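Local coordinates for protein Abbfa_003403 (Acinetobacter baumannii, PDB 4ZXH) that probably builds a peptide product as a four-domain nonribosomal peptide synthetase, with condensation, adenylation, peptidyl carrier and thioesterase domains in a single chain, at residues Ser37-Val42 with Ile145-Met150; Leu149-Ser154 with Gln296-Ile301. All coordinates share one frame; numbering follows the deposited sequence.

Contact 1 of 2, residues Ser37-Val42 with Ile145-Met150; sequences SAYNMV and IHHALM. With PNS (4'-phosphopantetheine), chain B.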
ATOM      1  N   SER A  37      14.786  11.109 -10.157  1.00 27.77           N
ATOM      2  CA  SER A  37      15.238  12.318 -10.820  1.00 26.28           C
ATOM      3  C   SER A  37      14.373  13.506 -10.421  1.00 29.19           C
ATOM      4  O   SER A  37      14.532  14.622 -10.921  1.00 20.97           O
ATOM      5  CB  SER A  37      15.186  12.147 -12.318  1.00 19.32           C
ATOM      6  OG  SER A  37      13.855  12.255 -12.743  1.00 28.53           O
ATOM      7  N   ALA A  38      13.450  13.269  -9.506  1.00 23.51           N
ATOM      8  CA  ALA A  38      12.474  14.287  -9.185  1.00 27.65           C
ATOM      9  C   ALA A  38      13.109  15.557  -8.606  1.00 22.47           C
ATOM     10  O   ALA A  38      12.441  16.586  -8.529  1.00 25.02           O
ATOM     11  CB  ALA A  38      11.431  13.723  -8.224  1.00 24.56           C
ATOM     12  N   TYR A  39      14.377  15.490  -8.202  1.00 21.67           N
ATOM     13  CA  TYR A  39      15.053  16.664  -7.639  1.00 29.39           C
ATOM     14  C   TYR A  39      16.221  17.181  -8.512  1.00 21.09           C
ATOM     15  O   TYR A  39      17.108  17.884  -8.032  1.00 18.79           O
ATOM     16  CB  TYR A  39      15.541  16.350  -6.219  1.00 30.70           C
ATOM     17  CG  TYR A  39      14.398  16.168  -5.270  1.00 32.07           C
ATOM     18  CD1 TYR A  39      13.739  17.271  -4.728  1.00 28.74           C
ATOM     19  CD2 TYR A  39      13.932  14.895  -4.943  1.00 30.63           C
ATOM     20  CE1 TYR A  39      12.658  17.109  -3.871  1.00 21.20           C
ATOM     21  CE2 TYR A  39      12.849  14.725  -4.088  1.00 27.81           C
ATOM     22  CZ  TYR A  39      12.214  15.842  -3.559  1.00 26.61           C
ATOM     23  OH  TYR A  39      11.150  15.688  -2.698  1.00 34.02           O
ATOM     24  N   ASN A  40      16.199  16.824  -9.793  1.00 19.05           N
ATOM     25  CA  ASN A  40      17.107  17.374 -10.793  1.00 17.81           C
ATOM     26  C   ASN A  40      16.637  18.727 -11.306  1.00 31.43           C
ATOM     27  O   ASN A  40      15.892  18.771 -12.283  1.00 35.90           O
ATOM     28  CB  ASN A  40      17.214  16.432 -11.994  1.00 29.16           C
ATOM     29  CG  ASN A  40      17.938  15.151 -11.682  1.00 18.34           C
ATOM     30  OD1 ASN A  40      18.075  14.760 -10.532  1.00 39.95           O
ATOM     31  ND2 ASN A  40      18.403  14.484 -12.720  1.00 20.96           N
ATOM     32  N   MET A  41      17.046  19.823 -10.667  1.00 17.74           N
ATOM     33  CA  MET A  41      16.709  21.142 -11.188  1.00 28.27           C
ATOM     34  C   MET A  41      17.376  21.367 -12.562  1.00 37.80           C
ATOM     35  O   MET A  41      18.553  21.013 -12.788  1.00 36.25           O
ATOM     36  CB  MET A  41      17.134  22.239 -10.231  1.00 18.03           C
ATOM     37  CG  MET A  41      16.973  21.918  -8.766  1.00 39.53           C
ATOM     38  SD  MET A  41      17.302  23.319  -7.715  1.00 30.79           S
ATOM     39  CE  MET A  41      16.002  24.402  -8.270  1.00 81.26           C
ATOM     40  N   VAL A  42      16.616  21.951 -13.477  1.00 25.29           N
ATOM     41  CA  VAL A  42      17.079  22.141 -14.837  1.00 26.13           C
ATOM     42  C   VAL A  42      16.683  23.500 -15.355  1.00 27.95           C
ATOM     43  O   VAL A  42      15.494  23.824 -15.407  1.00 25.57           O
ATOM     44  CB  VAL A  42      16.489  21.086 -15.823  1.00 28.59           C
ATOM     45  CG1 VAL A  42      16.958  21.388 -17.256  1.00 19.15           C
ATOM     46  CG2 VAL A  42      16.856  19.685 -15.410  1.00 21.20           C
ATOM     47  N   ILE A 145      21.198  20.667 -11.920  1.00 21.61           N
ATOM     48  CA  ILE A 145      21.778  20.705 -10.582  1.00 21.68           C
ATOM     49  C   ILE A 145      20.869  19.971  -9.616  1.00 22.13           C
ATOM     50  O   ILE A 145      19.672  20.261  -9.541  1.00 26.49           O
ATOM     51  CB  ILE A 145      21.979  22.150 -10.049  1.00 18.98           C
ATOM     52  CG1 ILE A 145      22.901  22.953 -10.935  1.00 27.37           C
ATOM     53  CG2 ILE A 145      22.611  22.109  -8.709  1.00 24.87           C
ATOM     54  CD1 ILE A 145      22.198  23.860 -11.909  1.00 32.63           C
ATOM     55  N   HIS A 146      21.422  19.040  -8.856  1.00 25.00           N
ATOM     56  CA  HIS A 146      20.603  18.330  -7.889  1.00 21.41           C
ATOM     57  C   HIS A 146      20.218  19.244  -6.728  1.00 27.10           C
ATOM     58  O   HIS A 146      21.052  19.999  -6.203  1.00 36.47           O
ATOM     59  CB  HIS A 146      21.327  17.100  -7.381  1.00 20.35           C
ATOM     60  CG  HIS A 146      20.432  16.146  -6.660  1.00 31.46           C
ATOM     61  ND1 HIS A 146      20.015  16.359  -5.367  1.00 28.88           N
ATOM     62  CD2 HIS A 146      19.861  14.985  -7.058  1.00 18.85           C
ATOM     63  CE1 HIS A 146      19.238  15.358  -4.991  1.00 32.80           C
ATOM     64  NE2 HIS A 146      19.123  14.514  -6.000  1.00 24.33           N
ATOM     65  N   HIS A 147      18.950  19.174  -6.337  1.00 23.94           N
ATOM     66  CA  HIS A 147      18.380  20.080  -5.331  1.00 24.44           C
ATOM     67  C   HIS A 147      19.016  19.874  -3.929  1.00 29.87           C
ATOM     68  O   HIS A 147      18.993  20.779  -3.087  1.00 24.72           O
ATOM     69  CB  HIS A 147      16.863  19.878  -5.288  1.00 23.77           C
ATOM     70  CG  HIS A 147      16.096  21.027  -4.697  1.00 26.07           C
ATOM     71  ND1 HIS A 147      16.554  21.767  -3.637  1.00 26.91           N
ATOM     72  CD2 HIS A 147      14.869  21.516  -5.012  1.00 29.03           C
ATOM     73  CE1 HIS A 147      15.646  22.689  -3.324  1.00 29.31           C
ATOM     74  NE2 HIS A 147      14.622  22.554  -4.140  1.00 35.31           N
ATOM     75  N   ALA A 148      19.603  18.704  -3.680  1.00 25.19           N
ATOM     76  CA  ALA A 148      20.379  18.515  -2.449  1.00 29.26           C
ATOM     77  C   ALA A 148      21.560  19.480  -2.372  1.00 29.96           C
ATOM     78  O   ALA A 148      22.032  19.799  -1.271  1.00 30.04           O
ATOM     79  CB  ALA A 148      20.879  17.071  -2.320  1.00 20.29           C
ATOM     80  N   LEU A 149      22.031  19.965  -3.525  1.00 29.55           N
ATOM     81  CA  LEU A 149      23.195  20.845  -3.542  1.00 24.79           C
ATOM     82  C   LEU A 149      22.780  22.299  -3.376  1.00 30.88           C
ATOM     83  O   LEU A 149      23.377  23.030  -2.587  1.00 36.13           O
ATOM     84  CB  LEU A 149      23.997  20.672  -4.829  1.00 23.25           C
ATOM     85  CG  LEU A 149      25.346  21.408  -4.838  1.00 32.34           C
ATOM     86  CD1 LEU A 149      26.371  20.786  -3.848  1.00 23.08           C
ATOM     87  CD2 LEU A 149      25.943  21.527  -6.251  1.00 24.60           C
ATOM     88  N   MET A 150      21.769  22.739  -4.121  1.00 29.13           N
ATOM     89  CA  MET A 150      21.334  24.128  -3.983  1.00 28.71           C
ATOM     90  C   MET A 150      19.895  24.289  -4.432  1.00 27.42           C
ATOM     91  O   MET A 150      19.339  23.424  -5.095  1.00 31.08           O
ATOM     92  CB  MET A 150      22.264  25.099  -4.750  1.00 32.62           C
ATOM     93  CG  MET A 150      22.431  24.894  -6.277  1.00 36.58           C
ATOM     94  SD  MET A 150      23.539  26.127  -7.101  1.00 21.26           S
ATOM     95  CE  MET A 150      25.138  25.514  -6.628  1.00 33.09           C
TER
HETATM   96  O23 PNS B1401      10.977   9.082   7.152  1.00 28.78           O
HETATM   97  P24 PNS B1401      12.136   9.873   7.698  1.00 28.70           P
HETATM   98  O25 PNS B1401      12.224  10.079   9.186  1.00 28.18           O
HETATM   99  O27 PNS B1401      12.017  11.324   7.004  1.00 38.06           O
HETATM  100  C28 PNS B1401      11.961  11.445   5.586  1.00 36.72           C
HETATM  101  C29 PNS B1401      11.919  12.918   5.221  1.00 39.68           C
HETATM  102  C30 PNS B1401      13.175  13.534   5.840  1.00 38.81           C
HETATM  103  C31 PNS B1401      10.656  13.549   5.809  1.00 37.31           C
HETATM  104  C32 PNS B1401      11.879  13.064   3.693  1.00 36.28           C
HETATM  105  O33 PNS B1401      10.907  12.128   3.199  1.00 31.14           O
HETATM  106  C34 PNS B1401      11.550  14.491   3.294  1.00 36.04           C
HETATM  107  O35 PNS B1401      12.275  15.438   3.593  1.00 32.67           O
HETATM  108  N36 PNS B1401      10.447  14.708   2.591  1.00 29.27           N
HETATM  109  C37 PNS B1401      10.045  16.039   2.165  1.00 25.61           C
HETATM  110  C38 PNS B1401       9.975  16.033   0.638  1.00 31.38           C
HETATM  111  C39 PNS B1401      10.349  17.386   0.114  0.50 37.97           C
HETATM  112  O40 PNS B1401      11.227  18.044   0.651  0.50 45.27           O
HETATM  113  N41 PNS B1401       9.649  17.763  -0.947  0.50 35.69           N
HETATM  114  C42 PNS B1401       9.759  18.993  -1.694  0.50 33.92           C
HETATM  115  C43 PNS B1401       8.496  18.958  -2.529  0.50 32.12           C
HETATM  116  S44 PNS B1401       7.265  19.965  -1.689  0.50 61.73           S

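Contact 2 of 2, residues Leu149-Ser154 with Gln296-Ile301; sequences LMDFWS and QFVNTI. With PNS (4'-phosphopantetheine), chain B.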
ATOM      1  N   LEU A 149      22.031  19.965  -3.525  1.00 29.55           N
ATOM      2  CA  LEU A 149      23.195  20.845  -3.542  1.00 24.79           C
ATOM      3  C   LEU A 149      22.780  22.299  -3.376  1.00 30.88           C
ATOM      4  O   LEU A 149      23.377  23.030  -2.587  1.00 36.13           O
ATOM      5  CB  LEU A 149      23.997  20.672  -4.829  1.00 23.25           C
ATOM      6  CG  LEU A 149      25.346  21.408  -4.838  1.00 32.34           C
ATOM      7  CD1 LEU A 149      26.371  20.786  -3.848  1.00 23.08           C
ATOM      8  CD2 LEU A 149      25.943  21.527  -6.251  1.00 24.60           C
ATOM      9  N   MET A 150      21.769  22.739  -4.121  1.00 29.13           N
ATOM     10  CA  MET A 150      21.334  24.128  -3.983  1.00 28.71           C
ATOM     11  C   MET A 150      19.895  24.289  -4.432  1.00 27.42           C
ATOM     12  O   MET A 150      19.339  23.424  -5.095  1.00 31.08           O
ATOM     13  CB  MET A 150      22.264  25.099  -4.750  1.00 32.62           C
ATOM     14  CG  MET A 150      22.431  24.894  -6.277  1.00 36.58           C
ATOM     15  SD  MET A 150      23.539  26.127  -7.101  1.00 21.26           S
ATOM     16  CE  MET A 150      25.138  25.514  -6.628  1.00 33.09           C
ATOM     17  N   ASP A 151      19.282  25.391  -4.029  1.00 24.51           N
ATOM     18  CA  ASP A 151      17.912  25.667  -4.407  1.00 24.57           C
ATOM     19  C   ASP A 151      17.850  26.586  -5.636  1.00 28.19           C
ATOM     20  O   ASP A 151      18.871  26.970  -6.194  1.00 31.45           O
ATOM     21  CB  ASP A 151      17.168  26.284  -3.220  1.00 27.74           C
ATOM     22  CG  ASP A 151      17.888  27.469  -2.648  1.00 33.27           C
ATOM     23  OD1 ASP A 151      18.682  28.080  -3.393  1.00 30.16           O
ATOM     24  OD2 ASP A 151      17.659  27.800  -1.461  1.00 44.53           O
ATOM     25  N   PHE A 152      16.637  26.933  -6.036  1.00 31.13           N
ATOM     26  CA  PHE A 152      16.393  27.780  -7.186  1.00 28.56           C
ATOM     27  C   PHE A 152      16.897  29.210  -6.970  1.00 33.89           C
ATOM     28  O   PHE A 152      17.503  29.789  -7.880  1.00 33.24           O
ATOM     29  CB  PHE A 152      14.903  27.786  -7.507  1.00 34.61           C
ATOM     30  CG  PHE A 152      14.579  28.297  -8.874  1.00 51.68           C
ATOM     31  CD1 PHE A 152      14.944  27.575 -10.005  1.00 57.75           C
ATOM     32  CD2 PHE A 152      13.891  29.499  -9.033  1.00 55.86           C
ATOM     33  CE1 PHE A 152      14.645  28.053 -11.279  1.00 55.10           C
ATOM     34  CE2 PHE A 152      13.583  29.978 -10.295  1.00 50.98           C
ATOM     35  CZ  PHE A 152      13.964  29.255 -11.420  1.00 51.51           C
ATOM     36  N   TRP A 153      16.659  29.778  -5.783  1.00 28.62           N
ATOM     37  CA  TRP A 153      17.203  31.107  -5.480  1.00 27.78           C
ATOM     38  C   TRP A 153      18.703  31.102  -5.833  1.00 33.36           C
ATOM     39  O   TRP A 153      19.208  32.061  -6.412  1.00 37.87           O
ATOM     40  CB  TRP A 153      16.957  31.490  -4.007  1.00 28.80           C
ATOM     41  CG  TRP A 153      17.357  32.900  -3.587  1.00 49.55           C
ATOM     42  CD1 TRP A 153      18.504  33.262  -2.948  1.00 48.54           C
ATOM     43  CD2 TRP A 153      16.600  34.107  -3.748  1.00 84.66           C
ATOM     44  NE1 TRP A 153      18.520  34.604  -2.701  1.00 54.99           N
ATOM     45  CE2 TRP A 153      17.366  35.154  -3.188  1.00 85.78           C
ATOM     46  CE3 TRP A 153      15.365  34.414  -4.334  1.00100.43           C
ATOM     47  CZ2 TRP A 153      16.932  36.492  -3.197  1.00101.50           C
ATOM     48  CZ3 TRP A 153      14.935  35.751  -4.342  1.00102.59           C
ATOM     49  CH2 TRP A 153      15.718  36.765  -3.777  1.00103.33           C
ATOM     50  N   SER A 154      19.392  29.999  -5.535  1.00 33.80           N
ATOM     51  CA  SER A 154      20.822  29.870  -5.833  1.00 28.72           C
ATOM     52  C   SER A 154      21.085  29.861  -7.327  1.00 33.94           C
ATOM     53  O   SER A 154      22.064  30.467  -7.797  1.00 26.33           O
ATOM     54  CB  SER A 154      21.405  28.602  -5.206  1.00 24.96           C
ATOM     55  OG  SER A 154      21.404  28.696  -3.788  1.00 34.34           O
ATOM     56  N   GLN A 296      21.369  25.143  -0.296  1.00 34.27           N
ATOM     57  CA  GLN A 296      20.020  24.603  -0.227  1.00 24.30           C
ATOM     58  C   GLN A 296      19.384  25.007   1.107  1.00 30.01           C
ATOM     59  O   GLN A 296      19.675  24.435   2.162  1.00 35.10           O
ATOM     60  CB  GLN A 296      20.068  23.082  -0.455  1.00 30.16           C
ATOM     61  CG  GLN A 296      18.905  22.191  -0.010  1.00 34.48           C
ATOM     62  CD  GLN A 296      17.537  22.823  -0.068  1.00 37.23           C
ATOM     63  OE1 GLN A 296      17.265  23.708  -0.878  1.00 37.67           O
ATOM     64  NE2 GLN A 296      16.642  22.328   0.777  1.00 36.96           N
ATOM     65  N   PHE A 297      18.533  26.031   1.033  1.00 28.83           N
ATOM     66  CA  PHE A 297      18.006  26.726   2.207  1.00 31.50           C
ATOM     67  C   PHE A 297      16.491  26.581   2.296  1.00 32.54           C
ATOM     68  O   PHE A 297      15.868  26.997   3.271  1.00 36.31           O
ATOM     69  CB  PHE A 297      18.374  28.213   2.170  1.00 27.96           C
ATOM     70  CG  PHE A 297      19.844  28.482   2.279  1.00 36.73           C
ATOM     71  CD1 PHE A 297      20.478  28.461   3.516  1.00 42.08           C
ATOM     72  CD2 PHE A 297      20.594  28.771   1.151  1.00 37.03           C
ATOM     73  CE1 PHE A 297      21.841  28.715   3.627  1.00 43.56           C
ATOM     74  CE2 PHE A 297      21.959  29.024   1.250  1.00 41.87           C
ATOM     75  CZ  PHE A 297      22.584  28.997   2.488  1.00 40.55           C
ATOM     76  N   VAL A 298      15.908  25.988   1.263  1.00 28.16           N
ATOM     77  CA  VAL A 298      14.470  25.815   1.162  1.00 28.18           C
ATOM     78  C   VAL A 298      13.946  24.786   2.162  1.00 30.09           C
ATOM     79  O   VAL A 298      14.452  23.678   2.219  1.00 25.40           O
ATOM     80  CB  VAL A 298      14.104  25.374  -0.261  1.00 27.65           C
ATOM     81  CG1 VAL A 298      12.763  24.690  -0.304  1.00 25.92           C
ATOM     82  CG2 VAL A 298      14.139  26.560  -1.185  1.00 25.33           C
ATOM     83  N   ASN A 299      12.935  25.154   2.945  1.00 37.27           N
ATOM     84  CA  ASN A 299      12.322  24.233   3.904  1.00 25.43           C
ATOM     85  C   ASN A 299      10.825  23.999   3.649  1.00 29.68           C
ATOM     86  O   ASN A 299      10.053  24.933   3.455  1.00 30.71           O
ATOM     87  CB  ASN A 299      12.522  24.741   5.336  1.00 26.64           C
ATOM     88  CG  ASN A 299      12.153  23.696   6.391  1.00 47.35           C
ATOM     89  OD1 ASN A 299      12.412  22.489   6.230  1.00 48.92           O
ATOM     90  ND2 ASN A 299      11.548  24.161   7.482  1.00 43.41           N
ATOM     91  N   THR A 300      10.414  22.741   3.653  1.00 34.69           N
ATOM     92  CA  THR A 300       9.015  22.422   3.477  1.00 30.81           C
ATOM     93  C   THR A 300       8.266  22.714   4.783  1.00 30.12           C
ATOM     94  O   THR A 300       8.773  22.428   5.864  1.00 26.98           O
ATOM     95  CB  THR A 300       8.831  20.933   3.070  1.00 53.89           C
ATOM     96  OG1 THR A 300       9.533  20.672   1.851  1.00 52.94           O
ATOM     97  CG2 THR A 300       7.360  20.587   2.876  1.00 52.26           C
ATOM     98  N   ILE A 301       7.077  23.308   4.691  1.00 34.31           N
ATOM     99  CA  ILE A 301       6.155  23.275   5.822  1.00 36.12           C
ATOM    100  C   ILE A 301       4.821  22.663   5.411  1.00 38.33           C
ATOM    101  O   ILE A 301       4.369  22.859   4.282  1.00 37.93           O
ATOM    102  CB  ILE A 301       5.893  24.671   6.438  1.00 30.03           C
ATOM    103  CG1 ILE A 301       5.321  25.628   5.400  1.00 34.02           C
ATOM    104  CG2 ILE A 301       7.139  25.222   7.094  1.00 29.01           C
ATOM    105  CD1 ILE A 301       5.091  27.040   5.952  1.00 37.63           C
TER
HETATM  106  O23 PNS B1401      10.977   9.082   7.152  1.00 28.78           O
HETATM  107  P24 PNS B1401      12.136   9.873   7.698  1.00 28.70           P
HETATM  108  O25 PNS B1401      12.224  10.079   9.186  1.00 28.18           O
HETATM  109  O27 PNS B1401      12.017  11.324   7.004  1.00 38.06           O
HETATM  110  C28 PNS B1401      11.961  11.445   5.586  1.00 36.72           C
HETATM  111  C29 PNS B1401      11.919  12.918   5.221  1.00 39.68           C
HETATM  112  C30 PNS B1401      13.175  13.534   5.840  1.00 38.81           C
HETATM  113  C31 PNS B1401      10.656  13.549   5.809  1.00 37.31           C
HETATM  114  C32 PNS B1401      11.879  13.064   3.693  1.00 36.28           C
HETATM  115  O33 PNS B1401      10.907  12.128   3.199  1.00 31.14           O
HETATM  116  C34 PNS B1401      11.550  14.491   3.294  1.00 36.04           C
HETATM  117  O35 PNS B1401      12.275  15.438   3.593  1.00 32.67           O
HETATM  118  N36 PNS B1401      10.447  14.708   2.591  1.00 29.27           N
HETATM  119  C37 PNS B1401      10.045  16.039   2.165  1.00 25.61           C
HETATM  120  C38 PNS B1401       9.975  16.033   0.638  1.00 31.38           C
HETATM  121  C39 PNS B1401      10.349  17.386   0.114  0.50 37.97           C
HETATM  122  O40 PNS B1401      11.227  18.044   0.651  0.50 45.27           O
HETATM  123  N41 PNS B1401       9.649  17.763  -0.947  0.50 35.69           N
HETATM  124  C42 PNS B1401       9.759  18.993  -1.694  0.50 33.92           C
HETATM  125  C43 PNS B1401       8.496  18.958  -2.529  0.50 32.12           C
HETATM  126  S44 PNS B1401       7.265  19.965  -1.689  0.50 61.73           S

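Contact 1 of 2, residues Ser37-Val42 with Ile145-Met150
Met41 and His147 make the main side-chain meeting where the start of one strand passes the end of another. Asn40 and Met41 pair antiparallel with His146 and Ile145; Met41 and Ile145 form the hydrogen-bonded pair, Ile145 N giving to Met41 O at 2.8 Å and Met41 N returning only a weak bond. One residue further on, where the regular strand gives way to a loop, His147 N gives a hydrogen bond to Tyr39 O at 2.8 Å. The Met41 side chain can be traced outward. Its CB and CG both lie against the Ile145 carbonyl oxygen, and CG also brushes His147 CB. SD then rides over one face of the His147 ring, 4.2 Å from the centroid and 21° off the normal, while also lying 3.3 Å from Met150 O. A bend at the last torsion (chi3 63°) carries CE on to Phe152.

His146, on the other face of the sheet, is gripped at both ring nitrogens: ND1 accepts from Ala148 N at 2.9 Å, and NE2 bonds Gln30, which together fix the ring's rotation. Tyr39 CB makes a CH-pi contact over the ring. The Tyr39 phenol reaches the carrier arm, where OH lies 3.1 Å from N41 of the phosphopantetheine. The sequence His146-His147 with Asp151 matches the HHxxxD motif of condensation domains, whose second histidine is generally implicated in peptide-bond formation, consistent with its place next to Tyr39, which touches the arm.

Strands 40-49 and 138-146 are neighbours in the mixed sheet of this domain; helix 21-32 packs through Ile26 on Tyr39, His146 and Ala148, whereas helix 152-165 covers Met41 and Ile145 on the opposite face.

Contact 2 of 2, residues Leu149-Ser154 with Gln296-Ile301
Asp151 carries this contact, meeting Gln296, Phe297 and Val298 in turn. Its CB lies 3.5 Å from Gln296 OE1 and 3.7 Å from Val298 CG2, and its OD2 accepts from Phe297 N at 3.2 Å, the donor sitting 51° above the carboxylate plane. Placing CG between the backbone N and carbonyl carbon (chi1 52°) lets the other oxygen turn back on its own chain: OD1 accepts from Ser154 N at 3.0 Å, an N-cap of helix 152-165. Gln296 bends at chi2, which brings NE2 to Val298 O at 2.9 Å; NE2 also bonds Glu22 O.

Past Asp151 and its three partners the contact thins out. Val298 is already partly exposed, and from Asn299 to Ile301 the loop runs away from the helix start. There Thr300 meets the phosphopantetheine arm instead, with a weak hydrogen bond from OG1 to PNS O40.

Asp151 OD1 also pairs with Arg285 in a salt bridge. A carboxylate engaged in this way, with a helix start on one oxygen and a loop amide on the other, is consistent with the mainly structural part usually assigned to the motif aspartate of condensation domains.

How the contacts relate
Both contacts belong to the condensation domain, their centres about 10 Å apart, and they share Leu149 and Met150. Along the chain come 37-42, then the continuous run 145-154 with the motif, then 296-301. That run leaves strand 138-146, crosses a short loop and enters helix 152-165, so contact 1 ties its beginning to the neighbouring strand and contact 2 ties its end to a loop more than 140 residues later in the chain. The two pack directly on each other where His147 CE1 meets Gln296 OE1 and where Met41 CE meets Phe152 N. The motif run is thus held between two segments that both touch the carrier arm, consistent with a place near the reaction centre.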